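Local coordinates for De novo designed protein CA01 (Synthetic construct, PDB 5E6G) that has no known natural function, being a computationally designed, mostly helical protein apparently made to explore how structurally distinct folds can be built, at residues A[32-37]-A[127-132]. Numbering follows the deposited sequence.
Sequences QALEKI and QLVFYP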
loop_
_atom_site.group_PDB
_atom_site.type_symbol
_atom_site.label_atom_id
_atom_site.label_comp_id
_atom_site.label_asym_id
_atom_site.label_seq_id
_atom_site.Cartn_x
_atom_site.Cartn_y
_atom_site.Cartn_z
ATOM N N GLN A 32 -6.528 3.346 9.184
ATOM C CA GLN A 32 -5.864 3.159 10.468
ATOM C C GLN A 32 -4.728 2.148 10.348
ATOM O O GLN A 32 -3.655 2.336 10.919
ATOM C CB GLN A 32 -6.870 2.705 11.524
ATOM C CG GLN A 32 -7.806 3.807 11.987
ATOM C CD GLN A 32 -8.983 3.281 12.784
ATOM O OE1 GLN A 32 -9.157 2.071 12.932
ATOM N NE2 GLN A 32 -9.801 4.190 13.300
ATOM N N ALA A 33 -4.973 1.076 9.600
ATOM C CA ALA A 33 -3.946 0.075 9.344
ATOM C C ALA A 33 -2.784 0.694 8.577
ATOM O O ALA A 33 -1.626 0.389 8.840
ATOM C CB ALA A 33 -4.526 -1.098 8.574
ATOM N N LEU A 34 -3.099 1.571 7.632
ATOM C CA LEU A 34 -2.072 2.224 6.828
ATOM C C LEU A 34 -1.228 3.186 7.662
ATOM O O LEU A 34 -0.053 3.403 7.363
ATOM C CB LEU A 34 -2.711 2.967 5.654
ATOM C CG LEU A 34 -3.228 2.079 4.519
ATOM C CD1 LEU A 34 -4.210 2.845 3.649
ATOM C CD2 LEU A 34 -2.071 1.542 3.681
ATOM N N GLU A 35 -1.826 3.760 8.701
ATOM C CA GLU A 35 -1.106 4.684 9.576
ATOM C C GLU A 35 0.060 3.994 10.276
ATOM O O GLU A 35 1.180 4.504 10.275
ATOM C CB GLU A 35 -2.046 5.290 10.622
ATOM C CG GLU A 35 -2.672 6.608 10.205
ATOM C CD GLU A 35 -3.369 7.308 11.356
ATOM O OE1 GLU A 35 -2.690 8.043 12.104
ATOM O OE2 GLU A 35 -4.594 7.121 11.514
ATOM N N LYS A 36 -0.206 2.837 10.874
ATOM C CA LYS A 36 0.829 2.105 11.595
ATOM C C LYS A 36 1.835 1.504 10.614
ATOM O O LYS A 36 3.028 1.445 10.902
ATOM C CB LYS A 36 0.208 1.014 12.478
ATOM C CG LYS A 36 -0.180 -0.261 11.750
ATOM C CD LYS A 36 -1.420 -0.896 12.359
ATOM C CE LYS A 36 -1.721 -2.250 11.734
ATOM N NZ LYS A 36 -1.454 -2.280 10.267
ATOM N N ILE A 37 1.346 1.077 9.451
ATOM C CA ILE A 37 2.199 0.526 8.402
ATOM C C ILE A 37 3.248 1.543 7.961
ATOM O O ILE A 37 4.421 1.207 7.801
ATOM C CB ILE A 37 1.364 0.078 7.177
ATOM C CG1 ILE A 37 0.640 -1.232 7.484
ATOM C CG2 ILE A 37 2.249 -0.114 5.944
ATOM C CD1 ILE A 37 -0.420 -1.617 6.460
ATOM N N GLN A 127 -1.271 -6.617 2.913
ATOM C CA GLN A 127 -1.007 -7.365 1.690
ATOM C C GLN A 127 -0.941 -6.454 0.466
ATOM O O GLN A 127 -0.202 -6.728 -0.480
ATOM C CB GLN A 127 -2.076 -8.440 1.491
ATOM C CG GLN A 127 -1.977 -9.567 2.507
ATOM C CD GLN A 127 -3.074 -10.596 2.356
ATOM O OE1 GLN A 127 -3.534 -10.875 1.248
ATOM N NE2 GLN A 127 -3.505 -11.167 3.474
ATOM N N LEU A 128 -1.711 -5.371 0.489
ATOM C CA LEU A 128 -1.719 -4.417 -0.614
ATOM C C LEU A 128 -0.358 -3.741 -0.749
ATOM O O LEU A 128 0.173 -3.600 -1.849
ATOM C CB LEU A 128 -2.816 -3.368 -0.405
ATOM C CG LEU A 128 -2.944 -2.273 -1.466
ATOM C CD1 LEU A 128 -3.450 -2.852 -2.779
ATOM C CD2 LEU A 128 -3.859 -1.160 -0.977
ATOM N N VAL A 129 0.209 -3.341 0.383
ATOM C CA VAL A 129 1.458 -2.593 0.395
ATOM C C VAL A 129 2.680 -3.506 0.273
ATOM O O VAL A 129 3.631 -3.185 -0.442
ATOM C CB VAL A 129 1.575 -1.746 1.688
ATOM C CG1 VAL A 129 2.941 -1.071 1.790
ATOM C CG2 VAL A 129 0.473 -0.704 1.732
ATOM N N PHE A 130 2.652 -4.644 0.961
ATOM C CA PHE A 130 3.851 -5.470 1.109
ATOM C C PHE A 130 4.032 -6.524 0.020
ATOM O O PHE A 130 5.163 -6.900 -0.286
ATOM C CB PHE A 130 3.847 -6.153 2.479
ATOM C CG PHE A 130 4.228 -5.237 3.608
ATOM C CD1 PHE A 130 5.560 -4.981 3.884
ATOM C CD2 PHE A 130 3.259 -4.632 4.389
ATOM C CE1 PHE A 130 5.918 -4.140 4.918
ATOM C CE2 PHE A 130 3.610 -3.790 5.425
ATOM C CZ PHE A 130 4.941 -3.543 5.690
ATOM N N TYR A 131 2.938 -7.008 -0.564
ATOM C CA TYR A 131 3.040 -8.034 -1.603
ATOM C C TYR A 131 3.817 -7.528 -2.822
ATOM O O TYR A 131 4.669 -8.245 -3.350
ATOM C CB TYR A 131 1.650 -8.529 -2.028
ATOM C CG TYR A 131 1.691 -9.580 -3.114
ATOM C CD1 TYR A 131 1.727 -10.931 -2.794
ATOM C CD2 TYR A 131 1.704 -9.225 -4.456
ATOM C CE1 TYR A 131 1.771 -11.897 -3.778
ATOM C CE2 TYR A 131 1.749 -10.183 -5.449
ATOM C CZ TYR A 131 1.782 -11.518 -5.106
ATOM O OH TYR A 131 1.824 -12.475 -6.093
ATOM N N PRO A 132 3.535 -6.292 -3.273
ATOM C CA PRO A 132 4.313 -5.770 -4.403
ATOM C C PRO A 132 5.713 -5.318 -3.987
ATOM O O PRO A 132 6.557 -5.078 -4.849
ATOM C CB PRO A 132 3.475 -4.576 -4.892
ATOM C CG PRO A 132 2.160 -4.670 -4.168
ATOM C CD PRO A 132 2.467 -5.359 -2.887
#
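With CG1 of Ile37 held beside the backbone N (chi1 -75°), its CG2 methyl, anti to that N, is the branch that reaches Val129 and Phe130, and the Phe130 ring swings back to meet it because CG stands opposite the carbonyl carbon (chi1 -77°). Ile37 CG2 lies 4.0 Å from Phe130 CE2, approaching the ring obliquely, while the two side chains run past each other in opposite senses. The same methyl also faces Val129 CG1 at 4.3 Å, so one branch of Ile37 serves two consecutive residues. One turn earlier, the CD2 branch of Leu34 comes within 3.9 Å of Val129 CG2, which places the two methyls of Val129 against different partners. No hydrogen bond spans the segments; the evidence is for purely apolar packing, with 158 Å² buried and the nearest CA atoms, of Ile37 and Val129, 8.6 Å apart. Ala63 and Ala67 of helix 54-75 also touch Val129, and Tyr99 OH of helix 97-115 adds a hydrogen bond to Val129 O. Helices 24-50, 54-75 and 121-130 thus pack their side chains together near the chain's centre, forming part of the hydrophobic core of an all-alpha helical bundle.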